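Local structure of Rv1989c (MbcT) (6FKG) at residues T97-L102 with H139-L144; G40-G45 with L53-Y58; R90-D95 with R170-L175. The protein degrades NAD(+) by phosphorolysis as the toxin of a type II toxin-antitoxin pair, killing the cell unless its antitoxin MbcA blocks the active site. All coordinates share one frame; numbering follows the deposited sequence. Where two conformers were deposited one is given.

Interaction 1: residues T97-L102 with H139-L144; sequences TDLAVL and HMQGVL
Met140 meets Leu102 as the chain leaves helix 126-137. Met140 SD, carried out by an extended side chain, lies 3.9 Å from Leu102 CB. Gln141 follows and grips Ala100 twice. Gln141 N gives a bond of 2.9 Å to Ala100 O. Gln141 OE1 receives Ala100 N at 2.8 Å, on a lone pair in the carbonyl plane, and the N-H points almost straight at it (175°). With CG anti to the carbonyl carbon (chi1 -69°) and the rest extended, the amide reaches along Ala100 while CB stays against Leu99 CD1. The other end of this buried amide, NE2, is held by Arg161 O and Gln166 OE1, which fixes its rotation. Gly142 O comes to Leu102 N at 3.0 Å. Val143 pairs with Leu102, and Val143 CG1 sits 4.3 Å from Leu102 CB on the same face, toward helix 126-137. Leu144 N closes the ladder on Leu102 O at 2.8 Å. Its CB touches Val101 CG2 on the face where Trp21 and Leu153 also pack. This is a parallel strand pair in the mixed sheet of the RES domain, entered from a helix that ends in a Schellman motif at His139.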
# COMPACT_ATOMS: atom_id res chain seq x y z
N THR B 97 47.10 15.09 15.25
CA THR B 97 47.61 16.31 15.88
C THR B 97 46.51 17.32 16.17
O THR B 97 45.79 17.75 15.27
CB THR B 97 48.68 16.98 15.00
OG1 THR B 97 49.72 16.04 14.72
CG2 THR B 97 49.28 18.21 15.71
N ASP B 98 46.41 17.69 17.45
CA ASP B 98 45.48 18.70 17.93
C ASP B 98 44.03 18.54 17.44
O ASP B 98 43.37 19.52 17.12
CB ASP B 98 45.99 20.09 17.55
CG ASP B 98 47.33 20.40 18.19
OD1 ASP B 98 47.55 19.99 19.35
OD2 ASP B 98 48.17 21.05 17.54
N LEU B 99 43.55 17.30 17.41
CA LEU B 99 42.17 17.04 16.99
C LEU B 99 41.21 17.47 18.08
O LEU B 99 41.36 17.08 19.25
CB LEU B 99 41.97 15.55 16.66
CG LEU B 99 40.85 15.19 15.69
CD1 LEU B 99 41.17 15.70 14.30
CD2 LEU B 99 40.58 13.69 15.66
N ALA B 100 40.24 18.30 17.72
CA ALA B 100 39.25 18.81 18.67
C ALA B 100 38.17 17.76 18.87
O ALA B 100 37.28 17.62 18.03
CB ALA B 100 38.64 20.14 18.18
N VAL B 101 38.25 17.03 19.97
CA VAL B 101 37.39 15.87 20.14
C VAL B 101 36.54 15.94 21.40
O VAL B 101 36.95 16.50 22.42
CB VAL B 101 38.23 14.57 20.18
CG1 VAL B 101 39.00 14.40 18.89
CG2 VAL B 101 39.18 14.59 21.38
N LEU B 102 35.34 15.38 21.32
CA LEU B 102 34.53 15.13 22.50
C LEU B 102 35.18 14.02 23.32
O LEU B 102 35.34 12.90 22.83
CB LEU B 102 33.10 14.73 22.10
CG LEU B 102 32.14 14.45 23.26
CD1 LEU B 102 31.86 15.72 24.07
CD2 LEU B 102 30.86 13.87 22.70
N HIS B 139 30.08 20.28 14.74
CA HIS B 139 31.34 20.55 14.06
C HIS B 139 32.56 20.16 14.89
O HIS B 139 33.63 20.72 14.71
CB HIS B 139 31.43 22.02 13.64
CG HIS B 139 30.57 22.35 12.46
ND1 HIS B 139 29.20 22.40 12.54
CD2 HIS B 139 30.89 22.63 11.18
CE1 HIS B 139 28.71 22.70 11.35
NE2 HIS B 139 29.71 22.84 10.51
N MET B 140 32.39 19.20 15.79
CA MET B 140 33.54 18.66 16.50
C MET B 140 34.29 17.75 15.53
O MET B 140 33.69 17.19 14.62
CB MET B 140 33.11 17.89 17.74
CG MET B 140 32.43 18.76 18.76
SD MET B 140 31.85 17.84 20.18
CE MET B 140 31.37 19.21 21.27
N GLN B 141 35.60 17.61 15.72
CA GLN B 141 36.40 16.88 14.75
C GLN B 141 36.35 15.38 15.00
O GLN B 141 36.70 14.58 14.13
CB GLN B 141 37.84 17.38 14.78
CG GLN B 141 37.99 18.80 14.24
CD GLN B 141 39.43 19.20 14.09
OE1 GLN B 141 40.22 19.08 15.03
NE2 GLN B 141 39.79 19.68 12.91
N GLY B 142 35.89 14.98 16.18
CA GLY B 142 35.74 13.56 16.44
C GLY B 142 35.35 13.26 17.86
O GLY B 142 35.02 14.16 18.64
N VAL B 143 35.39 11.98 18.21
CA VAL B 143 35.01 11.56 19.54
C VAL B 143 36.07 10.59 20.07
O VAL B 143 36.46 9.65 19.37
CB VAL B 143 33.63 10.88 19.57
CG1 VAL B 143 33.22 10.56 21.02
CG2 VAL B 143 32.56 11.77 18.87
N LEU B 144 36.53 10.83 21.29
CA LEU B 144 37.49 9.96 21.94
C LEU B 144 36.72 9.08 22.90
O LEU B 144 35.99 9.58 23.77
CB LEU B 144 38.56 10.77 22.66
CG LEU B 144 39.87 10.08 23.02
CD1 LEU B 144 40.65 9.79 21.74
CD2 LEU B 144 40.64 10.99 23.95

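Interaction 2: residues G40-G45 with L53-Y58; sequences GARRFG and LFPAIY
Arg42 lays its side chain along Leu53, Phe54 and Pro55, the loop residues that lead into strand 56-60. CG stands anti to the backbone N (chi1 -179°), which sends the chain off the helix and across the Phe54 carbonyl. Arg42 CB is 3.5 Å from Phe54 O. A bend at chi3 (-133°) then turns the guanidinium so that one face meets the proline ring. Pro55 CD sits over the centre of the Arg42 guanidinium, 4.0 Å from Arg42 CZ. The two side chains run side by side in the same direction. Arg42 NH2 comes obliquely to Leu53 O, at 3.6 Å.

One residue earlier, Ala41 points its methyl at the strand. Ala41 CB is 3.3 Å from Ala56 O and 4.0 Å from Ala56 CB. It also meets the edge of the Tyr58 ring, near the ring plane, at CE1. The Tyr58 OH is bonded to Asn49 OD1 and Trp48 N, which fix the far end of the ring. A water donates to Ala56 O and accepts a weak bond from Ala41 N.

MbcA packs on this same patch: its Val113 touches Ala41 and Tyr58. Arg42 NE is buried without a partner, and the ion pair of NH1 with Glu39 is long and weak. The Arg42 guanidinium thus seems held more by flat packing on Pro55 and the backbone than by polar bonds.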
# COMPACT_ATOMS: atom_id res chain seq x y z
N GLY B 40 33.19 3.54 4.30
CA GLY B 40 32.59 2.30 4.74
C GLY B 40 31.69 2.52 5.95
O GLY B 40 30.56 1.99 6.02
N ALA B 41 32.19 3.30 6.90
CA ALA B 41 31.41 3.68 8.06
C ALA B 41 30.19 4.48 7.64
O ALA B 41 29.13 4.37 8.25
CB ALA B 41 32.27 4.47 9.04
N ARG B 42 30.32 5.29 6.59
CA ARG B 42 29.16 6.03 6.10
C ARG B 42 28.12 5.10 5.46
O ARG B 42 26.92 5.28 5.64
CB ARG B 42 29.57 7.09 5.08
CG ARG B 42 28.41 7.91 4.55
CD ARG B 42 28.80 8.65 3.29
NE ARG B 42 28.38 10.03 3.35
CZ ARG B 42 28.96 11.03 2.68
NH1 ARG B 42 30.00 10.78 1.89
NH2 ARG B 42 28.51 12.27 2.82
N ARG B 43 28.59 4.12 4.69
CA ARG B 43 27.67 3.25 3.98
C ARG B 43 26.89 2.34 4.95
O ARG B 43 25.68 2.16 4.78
CB ARG B 43 28.44 2.41 2.95
CG ARG B 43 28.57 3.13 1.61
CD ARG B 43 29.62 2.51 0.70
NE ARG B 43 29.39 1.09 0.45
CZ ARG B 43 28.64 0.60 -0.52
NH1 ARG B 43 28.01 1.41 -1.37
NH2 ARG B 43 28.52 -0.72 -0.66
N PHE B 44 27.57 1.81 5.96
CA PHE B 44 26.96 0.82 6.86
C PHE B 44 26.54 1.40 8.19
O PHE B 44 25.61 0.90 8.83
CB PHE B 44 27.92 -0.36 7.12
CG PHE B 44 27.27 -1.51 7.86
CD1 PHE B 44 26.29 -2.26 7.23
CD2 PHE B 44 27.60 -1.79 9.18
CE1 PHE B 44 25.65 -3.29 7.89
CE2 PHE B 44 26.96 -2.84 9.86
CZ PHE B 44 25.99 -3.58 9.21
N GLY B 45 27.22 2.46 8.61
CA GLY B 45 27.14 2.90 10.00
C GLY B 45 28.28 2.25 10.78
O GLY B 45 28.86 1.27 10.32
N LEU B 53 25.35 9.92 6.51
CA LEU B 53 25.45 11.37 6.72
C LEU B 53 26.87 11.91 6.57
O LEU B 53 27.07 13.01 6.06
CB LEU B 53 24.91 11.74 8.10
CG LEU B 53 23.38 11.75 8.19
CD1 LEU B 53 22.94 12.14 9.59
CD2 LEU B 53 22.80 12.70 7.15
N PHE B 54 27.84 11.13 7.03
CA PHE B 54 29.22 11.61 6.98
C PHE B 54 30.18 10.44 7.01
O PHE B 54 29.87 9.42 7.61
CB PHE B 54 29.53 12.58 8.15
CG PHE B 54 29.16 12.04 9.54
CD1 PHE B 54 30.08 11.32 10.29
CD2 PHE B 54 27.92 12.30 10.10
CE1 PHE B 54 29.75 10.85 11.58
CE2 PHE B 54 27.58 11.85 11.36
CZ PHE B 54 28.49 11.12 12.11
N PRO B 55 31.34 10.60 6.36
CA PRO B 55 32.42 9.62 6.49
C PRO B 55 32.94 9.61 7.92
O PRO B 55 32.91 10.63 8.61
CB PRO B 55 33.49 10.10 5.51
CG PRO B 55 32.85 11.17 4.68
CD PRO B 55 31.71 11.72 5.47
N ALA B 56 33.41 8.45 8.36
CA ALA B 56 34.02 8.35 9.68
C ALA B 56 35.14 7.33 9.65
O ALA B 56 35.04 6.33 8.94
CB ALA B 56 32.97 7.97 10.74
N ILE B 57 36.19 7.60 10.42
CA ILE B 57 37.38 6.75 10.49
C ILE B 57 37.55 6.27 11.91
O ILE B 57 37.54 7.08 12.83
CB ILE B 57 38.67 7.51 10.11
CG1 ILE B 57 38.59 8.11 8.71
CG2 ILE B 57 39.87 6.60 10.21
CD1 ILE B 57 39.82 8.96 8.41
N TYR B 58 37.73 4.96 12.10
CA TYR B 58 37.93 4.42 13.43
C TYR B 58 39.40 4.07 13.68
O TYR B 58 39.99 3.29 12.93
CB TYR B 58 37.02 3.20 13.62
CG TYR B 58 35.56 3.58 13.80
CD1 TYR B 58 34.77 3.90 12.71
CD2 TYR B 58 35.01 3.66 15.08
CE1 TYR B 58 33.43 4.27 12.88
CE2 TYR B 58 33.68 4.03 15.26
CZ TYR B 58 32.90 4.35 14.15
OH TYR B 58 31.59 4.72 14.32
O HOH W 1 35.33 3.85 7.83

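Interaction 3: residues R90-D95 with R170-L175; sequences RLHTID and RQSVDL
His92 and Ser172 are turned toward each other by matching first torsions. His92 CG (chi1 -49°) and Ser172 OG (chi1 -60°) each lie anti to their own carbonyl carbon. This places Ser172 OG in the plane of the imidazole, at its edge, 2.8 Å from His92 ND1. Either atom could be the donor. His92 NE2 is held by Thr29 OG1, so both ring nitrogens have partners and the ring is fixed.

At one end of the pair Arg90 lies beside Asp174. Arg90 was modelled in two conformers. In one of them it runs extended from CG to NE, and Arg90 NE forms a salt bridge to Asp174 OD1 at 3.0 Å. This bridge may therefore be part-time. At the other end Arg170 bends at chi2 and crosses Asp95 at about a right angle. Arg170 NE reaches Asp95 OD2 at 2.8 Å, but that bond is weak and bent, the planes are 75° apart, and Asp95 OD1 is taken by Thr24 OG1.

Between these ends the antiparallel backbones are zipped by Leu91 N to Val173 O and Thr93 N to Gln171 O, both 2.8 Å. Thr93 O accepts Arg170 N at 2.8 Å and, weakly, Gln171 N, which makes a classic beta bulge. A water bonded to Leu91 O and Thr93 OG1 also reaches Gln171 OE1, weakly. Leu91 CB packs against Val173 CG2 at 4.0 Å and close to Leu175 CB.

Strand 89-103 lies here between strand 167-174 and strand 19-30. Helix 63-76 packs on Leu91 and Leu175 through Met67, and helix 177-185 packs on Leu91 through Leu183 and on Val173 through Leu179.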
# COMPACT_ATOMS: atom_id res chain seq x y z
N ARG B 90 46.02 -4.45 5.95
CA ARG B 90 47.19 -3.67 6.30
C ARG B 90 46.94 -2.86 7.57
O ARG B 90 45.80 -2.49 7.88
CB ARG B 90 47.60 -2.75 5.14
CG ARG B 90 48.22 -3.52 3.97
CD ARG B 90 48.81 -2.60 2.92
NE ARG B 90 49.56 -3.34 1.91
CZ ARG B 90 49.87 -2.85 0.72
NH1 ARG B 90 50.56 -3.59 -0.15
NH2 ARG B 90 49.50 -1.62 0.39
N LEU B 91 48.02 -2.60 8.30
CA LEU B 91 47.97 -1.83 9.53
C LEU B 91 48.62 -0.48 9.29
O LEU B 91 49.80 -0.39 8.93
CB LEU B 91 48.71 -2.58 10.66
CG LEU B 91 48.81 -1.80 11.98
CD1 LEU B 91 47.44 -1.52 12.59
CD2 LEU B 91 49.68 -2.58 12.95
N HIS B 92 47.83 0.57 9.49
CA HIS B 92 48.26 1.94 9.25
C HIS B 92 48.56 2.67 10.53
O HIS B 92 47.75 2.70 11.44
CB HIS B 92 47.17 2.70 8.50
CG HIS B 92 46.66 1.97 7.31
ND1 HIS B 92 47.43 1.77 6.18
CD2 HIS B 92 45.47 1.37 7.07
CE1 HIS B 92 46.72 1.09 5.29
NE2 HIS B 92 45.53 0.83 5.81
N THR B 93 49.74 3.27 10.57
CA THR B 93 50.14 4.12 11.67
C THR B 93 49.85 5.55 11.26
O THR B 93 50.39 6.02 10.27
CB THR B 93 51.62 3.96 11.98
OG1 THR B 93 51.90 2.58 12.27
CG2 THR B 93 52.02 4.82 13.17
N ILE B 94 48.98 6.22 12.01
CA ILE B 94 48.49 7.54 11.64
C ILE B 94 48.65 8.49 12.81
O ILE B 94 48.04 8.31 13.86
CB ILE B 94 47.02 7.50 11.20
CG1 ILE B 94 46.86 6.61 9.95
CG2 ILE B 94 46.49 8.93 10.93
CD1 ILE B 94 45.42 6.18 9.65
N ASP B 95 49.51 9.50 12.63
CA ASP B 95 49.70 10.53 13.63
C ASP B 95 48.54 11.52 13.62
O ASP B 95 48.17 12.07 12.58
CB ASP B 95 51.02 11.28 13.40
CG ASP B 95 52.23 10.50 13.87
OD1 ASP B 95 52.07 9.55 14.66
OD2 ASP B 95 53.36 10.86 13.46
N ARG B 170 51.83 7.66 8.55
CA ARG B 170 53.27 7.52 8.78
C ARG B 170 53.80 6.24 8.17
O ARG B 170 54.91 6.20 7.68
CB ARG B 170 53.59 7.53 10.28
CG ARG B 170 53.40 8.86 10.96
CD ARG B 170 53.88 10.01 10.08
NE ARG B 170 54.32 11.15 10.88
CZ ARG B 170 54.30 12.41 10.45
NH1 ARG B 170 53.86 12.71 9.24
NH2 ARG B 170 54.72 13.38 11.25
N GLN B 171 52.99 5.19 8.20
CA GLN B 171 53.47 3.86 7.84
C GLN B 171 52.30 2.93 7.57
O GLN B 171 51.26 3.06 8.20
CB GLN B 171 54.36 3.32 8.96
CG GLN B 171 54.89 1.92 8.76
CD GLN B 171 55.53 1.38 10.02
OE1 GLN B 171 55.12 0.36 10.56
NE2 GLN B 171 56.54 2.08 10.51
N SER B 172 52.47 2.01 6.62
CA SER B 172 51.48 0.95 6.38
C SER B 172 52.24 -0.37 6.24
O SER B 172 53.23 -0.43 5.52
CB SER B 172 50.66 1.20 5.10
OG SER B 172 49.93 2.42 5.16
N VAL B 173 51.78 -1.42 6.91
CA VAL B 173 52.45 -2.71 6.81
C VAL B 173 51.41 -3.81 6.64
O VAL B 173 50.27 -3.63 7.03
CB VAL B 173 53.31 -3.03 8.06
CG1 VAL B 173 54.44 -2.01 8.20
CG2 VAL B 173 52.44 -3.09 9.33
N ASP B 174 51.82 -4.93 6.06
CA ASP B 174 50.89 -6.05 5.90
C ASP B 174 50.55 -6.63 7.25
O ASP B 174 51.45 -6.95 8.04
CB ASP B 174 51.47 -7.12 4.99
CG ASP B 174 51.64 -6.65 3.56
OD1 ASP B 174 50.97 -5.68 3.16
OD2 ASP B 174 52.43 -7.27 2.83
N LEU B 175 49.26 -6.76 7.53
CA LEU B 175 48.84 -7.26 8.84
C LEU B 175 48.57 -8.75 8.73
O LEU B 175 47.44 -9.19 8.50
CB LEU B 175 47.61 -6.51 9.35
CG LEU B 175 47.13 -6.87 10.77
CD1 LEU B 175 48.22 -6.67 11.84
CD2 LEU B 175 45.89 -6.05 11.08
O HOH W 2 51.79 0.48 10.54

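All three contacts reach the same mixed sheet. Interactions 1 and 3 share strand 89-103 but use different parts of it, with centres about 21 Å apart. Interaction 1 is the buried one: a parallel pairing in which a glutamine amide supplements the backbone bonds. Interaction 3 is antiparallel and only partly buried. It adds ion pairs near both ends, one weak and one seen in a single conformer of Arg90. Interaction 2 joins helix 39-44 to strand 56-60 and the loop that leads into it, with apolar and guanidinium contacts in place of a ladder. MbcA packs on several of its residues, whereas no other protein chain touches interaction 3.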